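PDB 4P9E: deoxycytidylate deaminase from Cyanophage S-TIM5, which probably catalyses the zinc-dependent deamination of dCMP to dUMP and binds the nucleotides dCMP, dTTP and dTMP. Local coordinates for residues 28-33 with 69-74; 90-95 with 112-117; 17-22 with 41-46; 84-89 with 106-111; 10-15 with 33-38. All coordinates share one frame; numbering follows the deposited sequence.

Contact 1 of 5, residues 28-33 with 69-74; sequences MKVGAI and LHAEQN. With ZN (zinc ion), chain B.
Ala71, in the first turn of helix 71-80, presses its methyl group against strand 31-36 and the residue before it. Apolar contacts carry the join: Ala71 CB lies 3.8 Å from Val30 CG1 and 4.0 Å from Ala32 CB, and it also touches the backbone between them, 3.6 Å from Val30 O. With CG1 of Val30 anti to the backbone N (chi1 -167°), that branch reaches the helix. No hydrogen bond crosses between the segments. Within 69-74, His70, the N-cap residue, donates its backbone N to Gln73 OE1 at 3.0 Å, from above the plane of the amide carbonyl. The same residue binds the metal: His70 ND1 holds the zinc ion at 2.0 Å, and Cys98 and Cys101 supply two further ligands. A water 2.5 Å from the zinc ion donates to Glu72 OE2 at 2.6 Å. Histidine, two cysteines, a water and the glutamate predicted to be the proton donor make up the zinc site of the cytidine and deoxycytidylate deaminase family.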
# COMPACT_ATOMS: atom_id res chain seq x y z
N MET A 28 -25.57 -23.25 -9.09
CA MET A 28 -24.20 -23.59 -8.72
C MET A 28 -23.73 -22.72 -7.59
O MET A 28 -23.88 -21.50 -7.65
CB MET A 28 -23.30 -23.36 -9.91
CG MET A 28 -22.15 -24.31 -10.00
SD MET A 28 -21.39 -24.04 -11.60
CE MET A 28 -20.92 -25.72 -12.04
N LYS A 29 -23.18 -23.34 -6.55
CA LYS A 29 -22.48 -22.61 -5.50
C LYS A 29 -20.95 -22.70 -5.67
O LYS A 29 -20.37 -23.79 -5.69
CB LYS A 29 -22.90 -23.11 -4.12
CG LYS A 29 -24.38 -23.03 -3.87
CD LYS A 29 -24.69 -22.97 -2.37
CE LYS A 29 -26.18 -23.15 -2.10
NZ LYS A 29 -27.01 -22.31 -3.03
N VAL A 30 -20.30 -21.55 -5.82
CA VAL A 30 -18.86 -21.47 -6.07
C VAL A 30 -18.17 -20.62 -5.02
O VAL A 30 -18.70 -19.59 -4.58
CB VAL A 30 -18.59 -20.86 -7.46
CG1 VAL A 30 -17.13 -21.05 -7.87
CG2 VAL A 30 -19.52 -21.46 -8.50
N GLY A 31 -16.98 -21.04 -4.61
CA GLY A 31 -16.18 -20.24 -3.71
C GLY A 31 -14.82 -20.03 -4.31
O GLY A 31 -14.33 -20.87 -5.04
N ALA A 32 -14.20 -18.89 -4.01
CA ALA A 32 -12.82 -18.65 -4.43
C ALA A 32 -12.01 -18.02 -3.29
O ALA A 32 -12.57 -17.37 -2.42
CB ALA A 32 -12.75 -17.80 -5.70
N ILE A 33 -10.70 -18.24 -3.32
CA ILE A 33 -9.76 -17.78 -2.30
C ILE A 33 -8.49 -17.34 -3.00
O ILE A 33 -7.94 -18.10 -3.79
CB ILE A 33 -9.42 -18.93 -1.33
CG1 ILE A 33 -10.54 -19.13 -0.33
CG2 ILE A 33 -8.18 -18.64 -0.55
CD1 ILE A 33 -10.69 -17.98 0.61
N LEU A 69 -22.39 -11.96 -9.94
CA LEU A 69 -20.95 -12.09 -10.12
C LEU A 69 -20.49 -13.50 -9.79
O LEU A 69 -21.02 -14.13 -8.88
CB LEU A 69 -20.22 -11.11 -9.19
CG LEU A 69 -20.75 -9.69 -9.28
CD1 LEU A 69 -21.17 -9.19 -7.90
CD2 LEU A 69 -19.71 -8.81 -9.89
N HIS A 70 -19.51 -13.99 -10.54
CA HIS A 70 -18.89 -15.26 -10.22
C HIS A 70 -17.99 -15.05 -9.01
O HIS A 70 -17.59 -13.92 -8.73
CB HIS A 70 -18.10 -15.76 -11.40
CG HIS A 70 -18.94 -16.06 -12.60
ND1 HIS A 70 -18.40 -16.40 -13.82
CD2 HIS A 70 -20.28 -16.07 -12.77
CE1 HIS A 70 -19.38 -16.59 -14.69
NE2 HIS A 70 -20.52 -16.40 -14.08
N ALA A 71 -17.69 -16.13 -8.31
CA ALA A 71 -16.82 -16.09 -7.14
C ALA A 71 -15.48 -15.43 -7.46
O ALA A 71 -14.93 -14.69 -6.65
CB ALA A 71 -16.60 -17.51 -6.63
N GLU A 72 -14.97 -15.70 -8.66
CA GLU A 72 -13.67 -15.19 -9.07
C GLU A 72 -13.76 -13.69 -9.31
O GLU A 72 -12.86 -12.95 -8.93
CB GLU A 72 -13.17 -15.92 -10.34
CG GLU A 72 -13.09 -17.45 -10.25
CD GLU A 72 -14.40 -18.14 -10.65
OE1 GLU A 72 -15.50 -17.65 -10.30
OE2 GLU A 72 -14.32 -19.20 -11.32
N GLN A 73 -14.84 -13.23 -9.94
CA GLN A 73 -15.13 -11.81 -10.04
C GLN A 73 -15.18 -11.07 -8.69
O GLN A 73 -14.64 -9.97 -8.55
CB GLN A 73 -16.41 -11.59 -10.84
CG GLN A 73 -16.18 -11.78 -12.32
CD GLN A 73 -17.46 -12.03 -13.11
OE1 GLN A 73 -18.56 -11.97 -12.58
NE2 GLN A 73 -17.30 -12.34 -14.39
N ASN A 74 -15.82 -11.68 -7.69
CA ASN A 74 -15.83 -11.11 -6.35
C ASN A 74 -14.45 -11.00 -5.68
O ASN A 74 -14.09 -9.95 -5.14
CB ASN A 74 -16.79 -11.88 -5.45
CG ASN A 74 -18.18 -11.30 -5.48
OD1 ASN A 74 -18.34 -10.08 -5.53
ND2 ASN A 74 -19.19 -12.16 -5.44
ZN ZN B . -16.66 -17.12 -14.39
O HOH W 1 -16.27 -19.12 -13.03

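Contact 2 of 5, residues 90-95 with 112-117; sequences ELFCTH and KVYYRN
Strands 90-93 and 112-115 run parallel, their axes 4.7 Å apart at an angle of 15°, joined by a ladder in which Leu91 N donates to Lys112 O, Tyr114 N to Leu91 O and Cys93 N to Tyr114 O. Beyond the corner at Thr94 and Arg116, Asn117 N resumes the pairing with a 2.8 Å bond to Thr94 O. The rings of Phe92 and Tyr114 lie side by side as an offset stack, planes at 3° and centroids 4.4 Å apart, with Phe92 CZ 3.6 Å from Tyr114 CD2. Lys112 CE sits over the opposite face of the tyrosine ring, while Glu90 OE1 meets its edge at CE2. On the other face of the sheet, which Cys93 and Tyr115 share, Leu91 CB packs on Val113 CG2 at 4.0 Å. Past the corner, CB of Asn117 makes a CH-pi contact over the His95 ring. The two strands form a beta-alpha-beta crossover through helix 99-107; strands 31-36 and 134-137 flank the pair, and Arg116 forms salt bridges to Glu10 and Glu17 of helix 6-20.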
# COMPACT_ATOMS: atom_id res chain seq x y z
N GLU A 90 -2.08 -16.98 -6.07
CA GLU A 90 -2.75 -18.17 -6.58
C GLU A 90 -4.22 -18.16 -6.23
O GLU A 90 -4.63 -17.68 -5.19
CB GLU A 90 -2.12 -19.41 -5.99
CG GLU A 90 -0.65 -19.23 -5.73
CD GLU A 90 0.08 -20.53 -5.69
OE1 GLU A 90 0.12 -21.15 -4.60
OE2 GLU A 90 0.58 -20.94 -6.75
N LEU A 91 -5.02 -18.72 -7.13
CA LEU A 91 -6.44 -18.79 -6.92
C LEU A 91 -6.88 -20.21 -6.55
O LEU A 91 -6.63 -21.14 -7.32
CB LEU A 91 -7.11 -18.38 -8.21
CG LEU A 91 -8.62 -18.28 -8.16
CD1 LEU A 91 -9.02 -17.26 -7.11
CD2 LEU A 91 -9.11 -17.90 -9.53
N PHE A 92 -7.50 -20.40 -5.39
CA PHE A 92 -8.19 -21.66 -5.11
C PHE A 92 -9.67 -21.48 -5.34
O PHE A 92 -10.33 -20.72 -4.66
CB PHE A 92 -7.98 -22.14 -3.68
CG PHE A 92 -6.59 -22.56 -3.39
CD1 PHE A 92 -6.27 -23.90 -3.33
CD2 PHE A 92 -5.59 -21.63 -3.18
CE1 PHE A 92 -4.97 -24.29 -3.06
CE2 PHE A 92 -4.30 -22.03 -2.92
CZ PHE A 92 -4.00 -23.35 -2.86
N CYS A 93 -10.21 -22.19 -6.32
CA CYS A 93 -11.62 -22.12 -6.56
C CYS A 93 -12.27 -23.51 -6.43
O CYS A 93 -11.63 -24.53 -6.68
CB CYS A 93 -11.86 -21.47 -7.92
SG CYS A 93 -13.56 -20.85 -8.15
N THR A 94 -13.53 -23.57 -6.01
CA THR A 94 -14.26 -24.84 -6.03
C THR A 94 -14.47 -25.32 -7.46
O THR A 94 -14.51 -26.51 -7.71
CB THR A 94 -15.64 -24.75 -5.34
OG1 THR A 94 -16.40 -23.67 -5.89
CG2 THR A 94 -15.48 -24.54 -3.84
N HIS A 95 -14.59 -24.40 -8.40
CA HIS A 95 -14.83 -24.78 -9.78
C HIS A 95 -13.81 -24.22 -10.74
O HIS A 95 -13.25 -23.16 -10.51
CB HIS A 95 -16.22 -24.35 -10.21
CG HIS A 95 -17.31 -25.07 -9.49
ND1 HIS A 95 -17.61 -24.83 -8.17
CD2 HIS A 95 -18.16 -26.04 -9.91
CE1 HIS A 95 -18.60 -25.61 -7.80
NE2 HIS A 95 -18.96 -26.35 -8.83
N LYS A 112 -1.17 -19.34 -10.66
CA LYS A 112 -1.76 -20.65 -10.83
C LYS A 112 -3.18 -20.70 -10.26
O LYS A 112 -3.49 -20.04 -9.29
CB LYS A 112 -0.86 -21.69 -10.16
CG LYS A 112 -1.45 -23.08 -10.08
CD LYS A 112 -0.54 -23.96 -9.27
CE LYS A 112 -0.84 -25.44 -9.47
NZ LYS A 112 0.03 -26.20 -8.55
N VAL A 113 -4.03 -21.50 -10.90
CA VAL A 113 -5.37 -21.79 -10.38
C VAL A 113 -5.52 -23.27 -9.95
O VAL A 113 -5.25 -24.18 -10.73
CB VAL A 113 -6.47 -21.43 -11.42
CG1 VAL A 113 -7.85 -21.80 -10.90
CG2 VAL A 113 -6.40 -19.96 -11.81
N TYR A 114 -5.94 -23.49 -8.71
CA TYR A 114 -6.34 -24.81 -8.21
C TYR A 114 -7.87 -24.90 -8.20
O TYR A 114 -8.54 -24.02 -7.65
CB TYR A 114 -5.85 -25.03 -6.78
CG TYR A 114 -4.36 -25.00 -6.56
CD1 TYR A 114 -3.63 -26.17 -6.45
CD2 TYR A 114 -3.67 -23.79 -6.42
CE1 TYR A 114 -2.25 -26.15 -6.23
CE2 TYR A 114 -2.29 -23.76 -6.20
CZ TYR A 114 -1.59 -24.94 -6.11
OH TYR A 114 -0.24 -24.91 -5.90
N TYR A 115 -8.43 -25.94 -8.81
CA TYR A 115 -9.88 -26.18 -8.73
C TYR A 115 -10.25 -27.58 -8.26
O TYR A 115 -9.47 -28.53 -8.43
CB TYR A 115 -10.58 -25.89 -10.05
CG TYR A 115 -10.25 -26.87 -11.14
CD1 TYR A 115 -11.06 -27.97 -11.38
CD2 TYR A 115 -9.12 -26.70 -11.94
CE1 TYR A 115 -10.78 -28.86 -12.38
CE2 TYR A 115 -8.82 -27.60 -12.94
CZ TYR A 115 -9.66 -28.68 -13.16
OH TYR A 115 -9.37 -29.59 -14.16
N ARG A 116 -11.37 -27.70 -7.56
CA ARG A 116 -11.87 -29.01 -7.18
C ARG A 116 -12.76 -29.67 -8.22
O ARG A 116 -12.68 -30.86 -8.44
CB ARG A 116 -12.61 -28.95 -5.85
CG ARG A 116 -12.92 -30.31 -5.28
CD ARG A 116 -12.64 -30.37 -3.80
NE ARG A 116 -11.30 -30.88 -3.52
CZ ARG A 116 -10.73 -30.83 -2.33
NH1 ARG A 116 -11.37 -30.29 -1.31
NH2 ARG A 116 -9.51 -31.31 -2.16
N ASN A 117 -13.64 -28.88 -8.84
CA ASN A 117 -14.64 -29.41 -9.75
C ASN A 117 -14.55 -28.86 -11.16
O ASN A 117 -14.50 -27.66 -11.36
CB ASN A 117 -16.04 -29.12 -9.21
CG ASN A 117 -16.31 -29.83 -7.93
OD1 ASN A 117 -16.34 -29.21 -6.86
ND2 ASN A 117 -16.52 -31.13 -8.00

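Contact 3 of 5, residues 17-22 with 41-46; sequences ELFSQV and LAHGWN
Phe19 is the first residue of 17-22 to meet strand 39-45, and its ring has two aromatic neighbours, one over a face and one at the rim. His43 ND1 stands over the face, 3.5 Å from Phe19 CE1; the planes are inclined at 35°, too oblique for a stack. Toward Trp45 the phenyl ring is nearly parallel to the indole (4°) but stepped from its plane, the two meeting rim to rim with Phe19 CD1 3.7 Å from Trp45 CZ3. The backbone joins in as well, with Phe19 O 3.3 Å from Trp45 CB. Next along, Ser20 turns from the strand and donates OG to Glu17 O. Val22 closes the segment: its CG1, anti to the backbone N (chi1 169°), makes a CH-pi contact over the six-membered ring of Trp45, 3.8 Å from the centroid. Phe19, His43 and Trp45 thus form an aromatic cluster beside the pocket where His43 and Trp45 bind dCMP and dTTP in other structures of this protein, consistent with the allosteric site.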
# COMPACT_ATOMS: atom_id res chain seq x y z
N GLU A 17 -14.49 -23.89 -0.25
CA GLU A 17 -15.73 -24.65 -0.08
C GLU A 17 -16.63 -24.10 1.01
O GLU A 17 -17.85 -24.07 0.84
CB GLU A 17 -15.43 -26.11 0.23
CG GLU A 17 -15.12 -26.93 -0.99
CD GLU A 17 -14.62 -28.32 -0.62
OE1 GLU A 17 -13.92 -28.92 -1.46
OE2 GLU A 17 -14.92 -28.81 0.49
N LEU A 18 -16.05 -23.69 2.13
CA LEU A 18 -16.80 -23.01 3.19
C LEU A 18 -17.55 -21.82 2.64
O LEU A 18 -18.69 -21.55 3.01
CB LEU A 18 -15.84 -22.49 4.25
CG LEU A 18 -15.98 -23.03 5.66
CD1 LEU A 18 -16.13 -24.54 5.63
CD2 LEU A 18 -14.74 -22.66 6.43
N PHE A 19 -16.90 -21.09 1.74
CA PHE A 19 -17.52 -19.89 1.21
C PHE A 19 -18.46 -20.12 0.05
O PHE A 19 -19.34 -19.31 -0.18
CB PHE A 19 -16.47 -18.82 0.89
CG PHE A 19 -15.95 -18.15 2.12
CD1 PHE A 19 -16.71 -17.20 2.78
CD2 PHE A 19 -14.72 -18.51 2.65
CE1 PHE A 19 -16.24 -16.59 3.93
CE2 PHE A 19 -14.25 -17.91 3.81
CZ PHE A 19 -15.01 -16.94 4.45
N SER A 20 -18.30 -21.22 -0.67
CA SER A 20 -19.26 -21.54 -1.72
C SER A 20 -20.65 -21.71 -1.13
O SER A 20 -21.64 -21.38 -1.76
CB SER A 20 -18.86 -22.80 -2.51
OG SER A 20 -18.86 -23.95 -1.68
N GLN A 21 -20.71 -22.18 0.11
CA GLN A 21 -21.99 -22.50 0.74
C GLN A 21 -22.71 -21.28 1.31
O GLN A 21 -23.84 -21.39 1.76
CB GLN A 21 -21.79 -23.56 1.82
CG GLN A 21 -21.19 -24.84 1.27
CD GLN A 21 -22.17 -25.61 0.41
OE1 GLN A 21 -23.15 -26.16 0.91
NE2 GLN A 21 -21.90 -25.67 -0.91
N VAL A 22 -22.04 -20.14 1.28
CA VAL A 22 -22.64 -18.88 1.70
C VAL A 22 -23.50 -18.33 0.57
O VAL A 22 -24.46 -17.58 0.80
CB VAL A 22 -21.54 -17.86 2.07
CG1 VAL A 22 -22.10 -16.47 2.26
CG2 VAL A 22 -20.80 -18.31 3.33
N LEU A 41 -5.71 -13.42 0.91
CA LEU A 41 -5.87 -11.99 0.71
C LEU A 41 -7.29 -11.60 0.35
O LEU A 41 -7.68 -10.46 0.52
CB LEU A 41 -4.92 -11.49 -0.37
CG LEU A 41 -3.45 -11.80 -0.14
CD1 LEU A 41 -2.69 -11.29 -1.34
CD2 LEU A 41 -2.93 -11.20 1.17
N ALA A 42 -8.05 -12.55 -0.16
CA ALA A 42 -9.41 -12.26 -0.62
C ALA A 42 -10.20 -13.55 -0.70
O ALA A 42 -9.64 -14.63 -0.91
CB ALA A 42 -9.40 -11.57 -1.99
N HIS A 43 -11.51 -13.43 -0.55
CA HIS A 43 -12.40 -14.55 -0.74
C HIS A 43 -13.61 -14.06 -1.52
O HIS A 43 -13.79 -12.86 -1.69
CB HIS A 43 -12.80 -15.16 0.59
CG HIS A 43 -13.46 -14.20 1.52
ND1 HIS A 43 -14.82 -14.19 1.74
CD2 HIS A 43 -12.95 -13.19 2.26
CE1 HIS A 43 -15.12 -13.22 2.60
NE2 HIS A 43 -14.00 -12.61 2.92
N GLY A 44 -14.42 -14.98 -2.01
CA GLY A 44 -15.48 -14.60 -2.90
C GLY A 44 -16.38 -15.78 -3.18
O GLY A 44 -15.99 -16.94 -3.13
N TRP A 45 -17.63 -15.46 -3.47
CA TRP A 45 -18.56 -16.49 -3.83
C TRP A 45 -19.52 -15.95 -4.87
O TRP A 45 -19.47 -14.78 -5.25
CB TRP A 45 -19.30 -17.01 -2.59
CG TRP A 45 -20.08 -15.96 -1.83
CD1 TRP A 45 -21.33 -15.51 -2.12
CD2 TRP A 45 -19.65 -15.23 -0.67
NE1 TRP A 45 -21.71 -14.56 -1.22
CE2 TRP A 45 -20.70 -14.36 -0.32
CE3 TRP A 45 -18.48 -15.23 0.10
CZ2 TRP A 45 -20.63 -13.49 0.78
CZ3 TRP A 45 -18.40 -14.36 1.19
CH2 TRP A 45 -19.47 -13.51 1.52
N ASN A 46 -20.36 -16.80 -5.43
CA ASN A 46 -21.18 -16.32 -6.53
C ASN A 46 -22.51 -15.74 -6.06
O ASN A 46 -23.13 -16.25 -5.13
CB ASN A 46 -21.36 -17.38 -7.62
CG ASN A 46 -22.10 -18.58 -7.15
OD1 ASN A 46 -22.23 -18.82 -5.95
ND2 ASN A 46 -22.61 -19.36 -8.08

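Contact 4 of 5, residues 84-89 with 106-111; sequences ESIDGS and AQAGVK
The peptide carbonyl of Gly109 takes Gly88 N from above its plane, 38° out of it, with Gly88 N 2.8 Å from Gly109 O and the N-H pointing straight at the oxygen (170°). The Asp87 carboxylate lies beside Gly109, its OD1 near CA. A second backbone bond, Lys111 N to Ser89 O at 2.8 Å, completes the link between the loop 84-89 and the helix end 106-111. Apolar packing lies beside these bonds: Ile86 CG2 touches Ala108 CB at 3.6 Å, and CD1, carried outward by an extended chain (chi1 -164°), reaches Val110 CG2 at 4.1 Å. Within 84-89, a type II turn from Ile86 to Ser89 is doubly closed, Ile86 O accepting Ser89 N and, on a lone pair in the carbonyl plane, Ser89 OG at 2.6 Å; Ser85 OG forms an ST turn with Asp87 N. Gly109 ends the opposing helix in a Schellman motif with positive phi. Both segments sit at one end of the sheet: the loop 84-89 leads from helix 71-80 into strand 90-93, the turn after helix 99-107 leads into strand 112-115, and Ala108 packs on Val77 of a neighbouring subunit.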
# COMPACT_ATOMS: atom_id res chain seq x y z
N GLU A 84 -3.02 -4.66 -1.64
CA GLU A 84 -2.09 -5.73 -1.91
C GLU A 84 -2.32 -6.21 -3.33
O GLU A 84 -3.45 -6.39 -3.76
CB GLU A 84 -2.34 -6.84 -0.88
CG GLU A 84 -1.39 -8.00 -0.91
CD GLU A 84 0.02 -7.61 -0.54
OE1 GLU A 84 0.24 -7.27 0.64
OE2 GLU A 84 0.90 -7.66 -1.43
N SER A 85 -1.24 -6.38 -4.08
CA SER A 85 -1.36 -6.76 -5.49
C SER A 85 -1.83 -8.20 -5.69
O SER A 85 -1.52 -9.09 -4.89
CB SER A 85 -0.04 -6.55 -6.22
OG SER A 85 -0.14 -7.00 -7.55
N ILE A 86 -2.57 -8.44 -6.77
CA ILE A 86 -3.04 -9.78 -7.08
C ILE A 86 -1.98 -10.54 -7.89
O ILE A 86 -2.01 -11.77 -7.98
CB ILE A 86 -4.40 -9.74 -7.82
CG1 ILE A 86 -5.07 -11.12 -7.79
CG2 ILE A 86 -4.24 -9.24 -9.24
CD1 ILE A 86 -6.38 -11.18 -8.50
N ASP A 87 -1.03 -9.80 -8.45
CA ASP A 87 0.04 -10.35 -9.26
C ASP A 87 0.90 -11.33 -8.46
O ASP A 87 1.37 -11.01 -7.38
CB ASP A 87 0.92 -9.22 -9.77
CG ASP A 87 1.68 -9.57 -11.04
OD1 ASP A 87 1.50 -10.69 -11.57
OD2 ASP A 87 2.45 -8.72 -11.52
N GLY A 88 1.09 -12.54 -9.00
CA GLY A 88 1.90 -13.56 -8.36
C GLY A 88 1.17 -14.40 -7.33
O GLY A 88 1.74 -15.29 -6.72
N SER A 89 -0.10 -14.11 -7.12
CA SER A 89 -0.90 -14.89 -6.20
C SER A 89 -1.40 -16.16 -6.86
O SER A 89 -1.18 -16.39 -8.06
CB SER A 89 -2.11 -14.08 -5.75
OG SER A 89 -3.02 -13.92 -6.82
N ALA A 106 -5.84 -14.29 -15.98
CA ALA A 106 -4.55 -14.29 -16.68
C ALA A 106 -3.93 -12.90 -16.74
O ALA A 106 -2.73 -12.71 -16.52
CB ALA A 106 -4.69 -14.86 -18.06
N GLN A 107 -4.77 -11.93 -17.07
CA GLN A 107 -4.34 -10.55 -17.16
C GLN A 107 -3.95 -10.00 -15.78
O GLN A 107 -3.16 -9.05 -15.68
CB GLN A 107 -5.45 -9.71 -17.79
CG GLN A 107 -4.98 -8.39 -18.35
CD GLN A 107 -4.17 -8.52 -19.62
OE1 GLN A 107 -3.05 -9.03 -19.62
NE2 GLN A 107 -4.73 -8.05 -20.73
N ALA A 108 -4.47 -10.61 -14.72
CA ALA A 108 -4.20 -10.16 -13.35
C ALA A 108 -2.85 -10.64 -12.83
O ALA A 108 -2.41 -10.22 -11.76
CB ALA A 108 -5.31 -10.61 -12.43
N GLY A 109 -2.20 -11.52 -13.58
CA GLY A 109 -0.93 -12.08 -13.17
C GLY A 109 -1.09 -13.18 -12.14
O GLY A 109 -0.16 -13.45 -11.37
N VAL A 110 -2.27 -13.78 -12.09
CA VAL A 110 -2.47 -14.94 -11.24
C VAL A 110 -1.55 -16.05 -11.72
O VAL A 110 -1.54 -16.39 -12.90
CB VAL A 110 -3.94 -15.37 -11.22
CG1 VAL A 110 -4.11 -16.74 -10.60
CG2 VAL A 110 -4.76 -14.35 -10.46
N LYS A 111 -0.73 -16.56 -10.82
CA LYS A 111 0.32 -17.50 -11.15
C LYS A 111 -0.26 -18.87 -11.50
O LYS A 111 0.08 -19.48 -12.52
CB LYS A 111 1.26 -17.60 -9.95
CG LYS A 111 2.41 -18.57 -10.10
CD LYS A 111 3.37 -18.44 -8.93
CE LYS A 111 2.66 -18.62 -7.59
NZ LYS A 111 3.54 -18.31 -6.41

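Contact 5 of 5, residues 10-15 with 33-38; sequences EAYMKT and IVVKNG
Val35 CG2 sits over the centre of the Tyr12 ring, 3.8 Å from its centroid and 9° off the ring normal, a CH-pi contact. The other branch, CG1, meets the phenol end, 3.7 Å from Tyr12 CZ, so both methyls of the valine rest against the tyrosine, whose side chain crosses that of Val35 at about a right angle. One turn further along the helix, Thr15 CG2 packs on Ile33 CD1 at 3.7 Å. Thr15 is held in this pose by its own helix: CG2 is anti to the backbone N, while OG1 (chi1 -62°) turns back and donates to Ala11 O at 2.7 Å, directing the methyl to the strand. Further out, the Phe92 ring meets that of Tyr12, and Ile40 touches both Tyr12 and Ile33. Helix 6-20 thus packs on one face of the sheet, roughly antiparallel to strand 31-36: the axes of helix 10-15 and strand 33-36 approach to 9.2 Å at 152°. Strands 39-45 and 90-93 flank that strand in the sheet.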
# COMPACT_ATOMS: atom_id res chain seq x y z
N GLU A 10 -4.90 -28.23 0.88
CA GLU A 10 -6.24 -28.73 1.13
C GLU A 10 -7.05 -27.79 2.02
O GLU A 10 -8.25 -27.62 1.80
CB GLU A 10 -6.17 -30.13 1.73
CG GLU A 10 -7.52 -30.79 2.04
CD GLU A 10 -8.34 -31.14 0.79
OE1 GLU A 10 -7.75 -31.36 -0.29
OE2 GLU A 10 -9.60 -31.20 0.92
N ALA A 11 -6.41 -27.19 3.01
CA ALA A 11 -7.10 -26.24 3.88
C ALA A 11 -7.61 -25.03 3.09
O ALA A 11 -8.69 -24.51 3.37
CB ALA A 11 -6.21 -25.79 5.02
N TYR A 12 -6.84 -24.61 2.09
CA TYR A 12 -7.27 -23.56 1.18
C TYR A 12 -8.51 -23.96 0.40
O TYR A 12 -9.48 -23.21 0.34
CB TYR A 12 -6.15 -23.17 0.22
CG TYR A 12 -5.02 -22.45 0.90
CD1 TYR A 12 -5.27 -21.52 1.90
CD2 TYR A 12 -3.69 -22.69 0.55
CE1 TYR A 12 -4.25 -20.85 2.52
CE2 TYR A 12 -2.65 -22.01 1.17
CZ TYR A 12 -2.94 -21.10 2.16
OH TYR A 12 -1.91 -20.43 2.79
N MET A 13 -8.48 -25.14 -0.20
CA MET A 13 -9.62 -25.60 -0.97
C MET A 13 -10.85 -25.75 -0.09
O MET A 13 -11.95 -25.40 -0.49
CB MET A 13 -9.33 -26.91 -1.69
CG MET A 13 -10.37 -27.27 -2.74
SD MET A 13 -10.67 -25.96 -3.94
CE MET A 13 -9.36 -26.20 -5.13
N LYS A 14 -10.67 -26.25 1.11
CA LYS A 14 -11.82 -26.39 1.99
C LYS A 14 -12.40 -25.05 2.43
O LYS A 14 -13.57 -24.97 2.79
CB LYS A 14 -11.48 -27.25 3.20
CG LYS A 14 -11.56 -28.74 2.91
CD LYS A 14 -11.55 -29.53 4.20
CE LYS A 14 -10.90 -30.90 4.01
NZ LYS A 14 -10.42 -31.47 5.31
N THR A 15 -11.59 -24.00 2.37
CA THR A 15 -12.03 -22.68 2.76
C THR A 15 -12.87 -22.11 1.64
O THR A 15 -13.96 -21.59 1.86
CB THR A 15 -10.84 -21.76 3.05
OG1 THR A 15 -10.08 -22.29 4.15
CG2 THR A 15 -11.30 -20.34 3.40
N ILE A 33 -10.70 -18.24 -3.32
CA ILE A 33 -9.76 -17.78 -2.30
C ILE A 33 -8.49 -17.34 -3.00
O ILE A 33 -7.94 -18.10 -3.79
CB ILE A 33 -9.42 -18.93 -1.33
CG1 ILE A 33 -10.54 -19.13 -0.33
CG2 ILE A 33 -8.18 -18.64 -0.55
CD1 ILE A 33 -10.69 -17.98 0.61
N VAL A 34 -8.03 -16.12 -2.73
CA VAL A 34 -6.72 -15.68 -3.23
C VAL A 34 -5.64 -15.89 -2.17
O VAL A 34 -5.79 -15.51 -1.02
CB VAL A 34 -6.74 -14.23 -3.77
CG1 VAL A 34 -5.33 -13.77 -4.11
CG2 VAL A 34 -7.61 -14.15 -5.02
N VAL A 35 -4.55 -16.54 -2.57
CA VAL A 35 -3.44 -16.77 -1.65
C VAL A 35 -2.14 -16.24 -2.23
O VAL A 35 -1.85 -16.43 -3.41
CB VAL A 35 -3.30 -18.26 -1.29
CG1 VAL A 35 -2.16 -18.45 -0.30
CG2 VAL A 35 -4.60 -18.79 -0.71
N LYS A 36 -1.37 -15.56 -1.41
CA LYS A 36 -0.06 -15.06 -1.82
C LYS A 36 0.85 -14.97 -0.61
O LYS A 36 0.43 -14.54 0.47
CB LYS A 36 -0.23 -13.70 -2.49
CG LYS A 36 1.01 -13.13 -3.10
CD LYS A 36 0.66 -11.85 -3.80
CE LYS A 36 1.89 -11.08 -4.25
NZ LYS A 36 1.53 -9.68 -4.65
N ASN A 37 2.10 -15.38 -0.80
CA ASN A 37 3.10 -15.35 0.27
C ASN A 37 2.64 -15.93 1.60
O ASN A 37 2.91 -15.37 2.65
CB ASN A 37 3.59 -13.92 0.50
CG ASN A 37 4.05 -13.25 -0.78
OD1 ASN A 37 4.48 -13.91 -1.73
ND2 ASN A 37 3.94 -11.92 -0.82
N GLY A 38 1.92 -17.04 1.54
CA GLY A 38 1.46 -17.71 2.74
C GLY A 38 0.27 -17.06 3.42
O GLY A 38 -0.01 -17.32 4.58

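Strand 31-36 is common to contacts 1 and 5, which share Ile33; helix 71-80 meets it in one and helix 6-20 in the other, their centres about 14 Å apart. Contact 3 lies about 6 Å from contact 1 between centres. Asn74 ND2, from a dCMP and dTTP ligand of this protein, probably bonds Trp45 O, 2.7 Å away, so the segment carrying zinc-binding His70 also reaches the probable allosteric pocket. Contact 2 adjoins the strand through Ile33 O and Phe92 N, 2.8 Å apart, and Cys93 reaches Glu72. In contact 4 the Val110 side chain is about 13 Å from the zinc ion, but Gln107, another dCMP and dTTP ligand, bonds Ser50 and, weakly, Asn74 of a neighbouring subunit.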